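PDB 6UYH: prolyl-tRNA synthetase from Naegleria fowleri, which probably attaches proline to its cognate tRNA in an ATP-dependent reaction, and is held here with the inhibitor halofuginone and an ATP analogue. Local coordinates for residues Y195-K208 with A217-T229. Numbering follows the deposited sequence.
Sequences YEELLAVPVIKGTK and ADYTTTVETFIAT
Ile-204 and Glu-224 exchange backbone hydrogen bonds, that from Glu-224 N to Ile-204 O being almost straight (174°), and Gly-206 and Thr-222 do likewise. Lys-208 N extends the ladder to Thr-220 O at 2.8 Å, and a water bridges Lys-208 O and Thr-220 N. On the face carrying Thr-222 and Glu-224, the extended Lys-208 chain runs over the methyls of Thr-220 and Thr-222, with CD 3.7 Å from Thr-220 CG2. With chi1 at 178°, Thr-222 turns OG1 to Glu-224 OE2, donating at 2.8 Å, and CG2 to Gly-206 O and the Lys-208 chain. OG1 also accepts from a water to which Lys-208 NZ donates weakly; Gln-235 binds Glu-224 OE1. On the Lys-205 face, Val-223 packs CB to CB against Val-203 at 4.0 Å. Thr-225 CG2 sits over the Tyr-195 ring, 4.1 Å from its centroid, in a CH-pi contact, and meets Val-201 CG1. Gly-236 O anchors the Tyr-195 hydroxyl, while earlier turns of its helix, 177-198, pack on Thr-221 and Val-203. Strand 232-243 continues beyond 219-227, and 474-479 beyond 204-207. This is an antiparallel beta hairpin of the class II synthetase core, its Lys-208 side chain about 5 Å from the bound ATP analogue.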
loop_
_atom_site.group_PDB
_atom_site.type_symbol
_atom_site.label_atom_id
_atom_site.label_comp_id
_atom_site.label_asym_id
_atom_site.label_seq_id
_atom_site.Cartn_x
_atom_site.Cartn_y
_atom_site.Cartn_z
ATOM N N TYR A 195 -9.345 3.125 16.833
ATOM C CA TYR A 195 -10.570 2.410 17.161
ATOM C C TYR A 195 -11.695 3.375 17.525
ATOM O O TYR A 195 -12.808 3.270 16.998
ATOM C CB TYR A 195 -10.311 1.422 18.289
ATOM C CG TYR A 195 -9.776 0.111 17.791
ATOM C CD1 TYR A 195 -8.429 -0.225 17.933
ATOM C CD2 TYR A 195 -10.617 -0.789 17.136
ATOM C CE1 TYR A 195 -7.947 -1.446 17.466
ATOM C CE2 TYR A 195 -10.146 -1.997 16.664
ATOM C CZ TYR A 195 -8.814 -2.324 16.833
ATOM O OH TYR A 195 -8.363 -3.536 16.353
ATOM N N GLU A 196 -11.416 4.349 18.396
ATOM C CA GLU A 196 -12.508 5.163 18.937
ATOM C C GLU A 196 -12.920 6.272 17.971
ATOM O O GLU A 196 -14.112 6.466 17.720
ATOM C CB GLU A 196 -12.119 5.726 20.303
ATOM C CG GLU A 196 -11.951 4.591 21.356
ATOM C CD GLU A 196 -12.175 5.022 22.788
ATOM O OE1 GLU A 196 -12.429 6.219 23.037
ATOM O OE2 GLU A 196 -12.097 4.144 23.675
ATOM N N GLU A 197 -11.951 6.991 17.396
ATOM C CA GLU A 197 -12.280 8.155 16.572
ATOM C C GLU A 197 -12.637 7.785 15.131
ATOM O O GLU A 197 -13.434 8.487 14.505
ATOM C CB GLU A 197 -11.125 9.161 16.580
ATOM C CG GLU A 197 -10.891 9.808 17.944
ATOM C CD GLU A 197 -9.653 10.705 17.993
ATOM O OE1 GLU A 197 -9.142 10.929 19.110
ATOM O OE2 GLU A 197 -9.185 11.185 16.931
ATOM N N LEU A 198 -12.083 6.706 14.583
ATOM C CA LEU A 198 -12.425 6.275 13.230
ATOM C C LEU A 198 -13.499 5.194 13.206
ATOM O O LEU A 198 -14.452 5.283 12.423
ATOM C CB LEU A 198 -11.178 5.762 12.492
ATOM C CG LEU A 198 -10.123 6.809 12.133
ATOM C CD1 LEU A 198 -9.001 6.166 11.334
ATOM C CD2 LEU A 198 -10.768 7.945 11.359
ATOM N N LEU A 199 -13.352 4.161 14.037
ATOM C CA LEU A 199 -14.210 2.977 13.993
ATOM C C LEU A 199 -15.322 2.978 15.033
ATOM O O LEU A 199 -16.156 2.060 15.018
ATOM C CB LEU A 199 -13.355 1.710 14.162
ATOM C CG LEU A 199 -12.162 1.619 13.192
ATOM C CD1 LEU A 199 -11.346 0.358 13.435
ATOM C CD2 LEU A 199 -12.612 1.696 11.728
ATOM N N ALA A 200 -15.348 3.973 15.928
ATOM C CA ALA A 200 -16.337 4.073 17.007
ATOM C C ALA A 200 -16.366 2.811 17.872
ATOM O O ALA A 200 -17.421 2.391 18.346
ATOM C CB ALA A 200 -17.730 4.395 16.452
ATOM N N VAL A 201 -15.203 2.208 18.090
ATOM C CA VAL A 201 -15.069 1.006 18.915
ATOM C C VAL A 201 -14.322 1.381 20.192
ATOM O O VAL A 201 -13.206 1.903 20.113
ATOM C CB VAL A 201 -14.328 -0.121 18.177
ATOM C CG1 VAL A 201 -13.985 -1.244 19.163
ATOM C CG2 VAL A 201 -15.169 -0.662 17.017
ATOM N N PRO A 202 -14.869 1.108 21.372
ATOM C CA PRO A 202 -14.158 1.444 22.609
ATOM C C PRO A 202 -13.075 0.423 22.918
ATOM O O PRO A 202 -13.169 -0.749 22.543
ATOM C CB PRO A 202 -15.269 1.411 23.667
ATOM C CG PRO A 202 -16.206 0.352 23.160
ATOM C CD PRO A 202 -16.193 0.519 21.638
ATOM N N VAL A 203 -12.030 0.882 23.619
ATOM C CA VAL A 203 -10.881 0.033 23.915
ATOM C C VAL A 203 -10.545 0.128 25.393
ATOM O O VAL A 203 -10.946 1.060 26.095
ATOM C CB VAL A 203 -9.614 0.388 23.091
ATOM C CG1 VAL A 203 -9.888 0.387 21.595
ATOM C CG2 VAL A 203 -9.035 1.711 23.538
ATOM N N ILE A 204 -9.781 -0.860 25.853
ATOM C CA ILE A 204 -9.174 -0.855 27.179
ATOM C C ILE A 204 -7.677 -1.039 26.990
ATOM O O ILE A 204 -7.246 -2.029 26.385
ATOM C CB ILE A 204 -9.731 -1.964 28.079
ATOM C CG1 ILE A 204 -11.233 -1.783 28.290
ATOM C CG2 ILE A 204 -9.010 -1.935 29.423
ATOM C CD1 ILE A 204 -11.883 -2.980 28.950
ATOM N N LYS A 205 -6.888 -0.096 27.502
ATOM C CA LYS A 205 -5.436 -0.192 27.429
ATOM C C LYS A 205 -4.907 -1.029 28.586
ATOM O O LYS A 205 -5.330 -0.862 29.724
ATOM C CB LYS A 205 -4.805 1.196 27.507
ATOM C CG LYS A 205 -5.030 2.091 26.317
ATOM C CD LYS A 205 -4.472 3.474 26.651
ATOM C CE LYS A 205 -4.533 4.422 25.447
ATOM N NZ LYS A 205 -4.041 5.772 25.859
ATOM N N GLY A 206 -3.931 -1.883 28.303
ATOM C CA GLY A 206 -3.331 -2.643 29.379
ATOM C C GLY A 206 -2.007 -3.223 28.933
ATOM O O GLY A 206 -1.609 -3.101 27.775
ATOM N N THR A 207 -1.315 -3.838 29.884
ATOM C CA THR A 207 -0.126 -4.617 29.573
ATOM C C THR A 207 -0.496 -6.095 29.533
ATOM O O THR A 207 -1.361 -6.548 30.280
ATOM C CB THR A 207 0.971 -4.393 30.617
ATOM O OG1 THR A 207 0.466 -4.755 31.902
ATOM C CG2 THR A 207 1.379 -2.935 30.658
ATOM N N LYS A 208 0.164 -6.844 28.659
ATOM C CA LYS A 208 -0.031 -8.285 28.638
ATOM C C LYS A 208 0.755 -8.963 29.758
ATOM O O LYS A 208 1.769 -8.448 30.245
ATOM C CB LYS A 208 0.376 -8.863 27.282
ATOM C CG LYS A 208 -0.575 -8.498 26.170
ATOM C CD LYS A 208 -0.240 -9.280 24.918
ATOM C CE LYS A 208 -1.085 -8.826 23.746
ATOM N NZ LYS A 208 -0.770 -9.631 22.538
ATOM N N ALA A 217 9.983 -9.242 23.872
ATOM C CA ALA A 217 9.760 -7.920 24.441
ATOM C C ALA A 217 10.057 -7.903 25.932
ATOM O O ALA A 217 9.886 -8.904 26.633
ATOM C CB ALA A 217 8.318 -7.448 24.201
ATOM N N ASP A 218 10.525 -6.747 26.412
ATOM C CA ASP A 218 10.553 -6.521 27.853
ATOM C C ASP A 218 9.138 -6.408 28.401
ATOM O O ASP A 218 8.823 -6.994 29.444
ATOM C CB ASP A 218 11.366 -5.272 28.187
ATOM C CG ASP A 218 12.863 -5.552 28.248
ATOM O OD1 ASP A 218 13.256 -6.740 28.264
ATOM O OD2 ASP A 218 13.649 -4.581 28.277
ATOM N N TYR A 219 8.270 -5.665 27.716
ATOM C CA TYR A 219 6.860 -5.638 28.074
ATOM C C TYR A 219 6.037 -5.310 26.838
ATOM O O TYR A 219 6.524 -4.667 25.904
ATOM C CB TYR A 219 6.567 -4.635 29.196
ATOM C CG TYR A 219 6.812 -3.178 28.859
ATOM C CD1 TYR A 219 7.998 -2.547 29.232
ATOM C CD2 TYR A 219 5.847 -2.423 28.205
ATOM C CE1 TYR A 219 8.224 -1.210 28.944
ATOM C CE2 TYR A 219 6.069 -1.088 27.897
ATOM C CZ TYR A 219 7.252 -0.491 28.273
ATOM O OH TYR A 219 7.466 0.832 27.982
ATOM N N THR A 220 4.781 -5.764 26.847
ATOM C CA THR A 220 3.866 -5.628 25.721
ATOM C C THR A 220 2.609 -4.907 26.182
ATOM O O THR A 220 2.017 -5.284 27.203
ATOM C CB THR A 220 3.499 -7.004 25.152
ATOM O OG1 THR A 220 4.664 -7.619 24.591
ATOM C CG2 THR A 220 2.432 -6.885 24.074
ATOM N N THR A 221 2.204 -3.877 25.440
ATOM C CA THR A 221 0.939 -3.208 25.706
ATOM C C THR A 221 -0.042 -3.542 24.589
ATOM O O THR A 221 0.357 -3.892 23.473
ATOM C CB THR A 221 1.097 -1.676 25.840
ATOM O OG1 THR A 221 1.484 -1.099 24.579
ATOM C CG2 THR A 221 2.142 -1.333 26.915
ATOM N N THR A 222 -1.335 -3.465 24.909
ATOM C CA THR A 222 -2.385 -3.848 23.973
ATOM C C THR A 222 -3.572 -2.912 24.141
ATOM O O THR A 222 -3.756 -2.315 25.201
ATOM C CB THR A 222 -2.815 -5.319 24.213
ATOM O OG1 THR A 222 -3.879 -5.675 23.328
ATOM C CG2 THR A 222 -3.278 -5.527 25.653
ATOM N N VAL A 223 -4.367 -2.765 23.080
ATOM C CA VAL A 223 -5.726 -2.239 23.199
ATOM C C VAL A 223 -6.680 -3.417 23.036
ATOM O O VAL A 223 -6.697 -4.079 21.990
ATOM C CB VAL A 223 -6.025 -1.121 22.184
ATOM C CG1 VAL A 223 -5.362 0.184 22.637
ATOM C CG2 VAL A 223 -5.543 -1.492 20.768
ATOM N N GLU A 224 -7.439 -3.705 24.083
ATOM C CA GLU A 224 -8.421 -4.782 24.051
ATOM C C GLU A 224 -9.769 -4.244 23.602
ATOM O O GLU A 224 -10.171 -3.147 23.998
ATOM C CB GLU A 224 -8.557 -5.428 25.425
ATOM C CG GLU A 224 -7.295 -6.162 25.856
ATOM C CD GLU A 224 -6.969 -7.316 24.933
ATOM O OE1 GLU A 224 -7.813 -8.235 24.823
ATOM O OE2 GLU A 224 -5.890 -7.290 24.300
ATOM N N THR A 225 -10.458 -5.022 22.765
ATOM C CA THR A 225 -11.807 -4.710 22.311
ATOM C C THR A 225 -12.715 -5.873 22.677
ATOM O O THR A 225 -12.251 -6.948 23.073
ATOM C CB THR A 225 -11.866 -4.447 20.800
ATOM O OG1 THR A 225 -11.479 -5.627 20.093
ATOM C CG2 THR A 225 -10.928 -3.288 20.393
ATOM N N PHE A 226 -14.024 -5.652 22.558
ATOM C CA PHE A 226 -14.990 -6.591 23.116
ATOM C C PHE A 226 -16.147 -6.825 22.158
ATOM O O PHE A 226 -16.756 -5.870 21.668
ATOM C CB PHE A 226 -15.531 -6.076 24.451
ATOM C CG PHE A 226 -16.541 -6.984 25.093
ATOM C CD1 PHE A 226 -16.176 -8.251 25.545
ATOM C CD2 PHE A 226 -17.850 -6.561 25.280
ATOM C CE1 PHE A 226 -17.114 -9.087 26.169
ATOM C CE2 PHE A 226 -18.789 -7.395 25.916
ATOM C CZ PHE A 226 -18.405 -8.657 26.353
ATOM N N ILE A 227 -16.467 -8.097 21.927
ATOM C CA ILE A 227 -17.587 -8.483 21.071
ATOM C C ILE A 227 -18.729 -8.911 21.990
ATOM O O ILE A 227 -18.722 -10.014 22.533
ATOM C CB ILE A 227 -17.199 -9.595 20.091
ATOM C CG1 ILE A 227 -15.891 -9.232 19.363
ATOM C CG2 ILE A 227 -18.350 -9.848 19.081
ATOM C CD1 ILE A 227 -15.885 -7.865 18.657
ATOM N N ALA A 228 -19.742 -8.049 22.128
ATOM C CA ALA A 228 -20.820 -8.302 23.084
ATOM C C ALA A 228 -21.668 -9.516 22.717
ATOM O O ALA A 228 -22.192 -10.190 23.612
ATOM C CB ALA A 228 -21.715 -7.066 23.207
ATOM N N THR A 229 -21.845 -9.801 21.419
ATOM C CA THR A 229 -22.785 -10.854 21.028
ATOM C C THR A 229 -22.395 -12.203 21.624
ATOM O O THR A 229 -23.237 -12.909 22.186
ATOM C CB THR A 229 -22.886 -10.951 19.502
ATOM O OG1 THR A 229 -23.475 -9.750 18.993
ATOM C CG2 THR A 229 -23.793 -12.133 19.106
HETATM O O HOH W 1 -14.833 -2.939 22.078
HETATM O O HOH W 2 4.149 -7.196 29.281
HETATM O O HOH W 3 -2.987 -7.345 21.260
#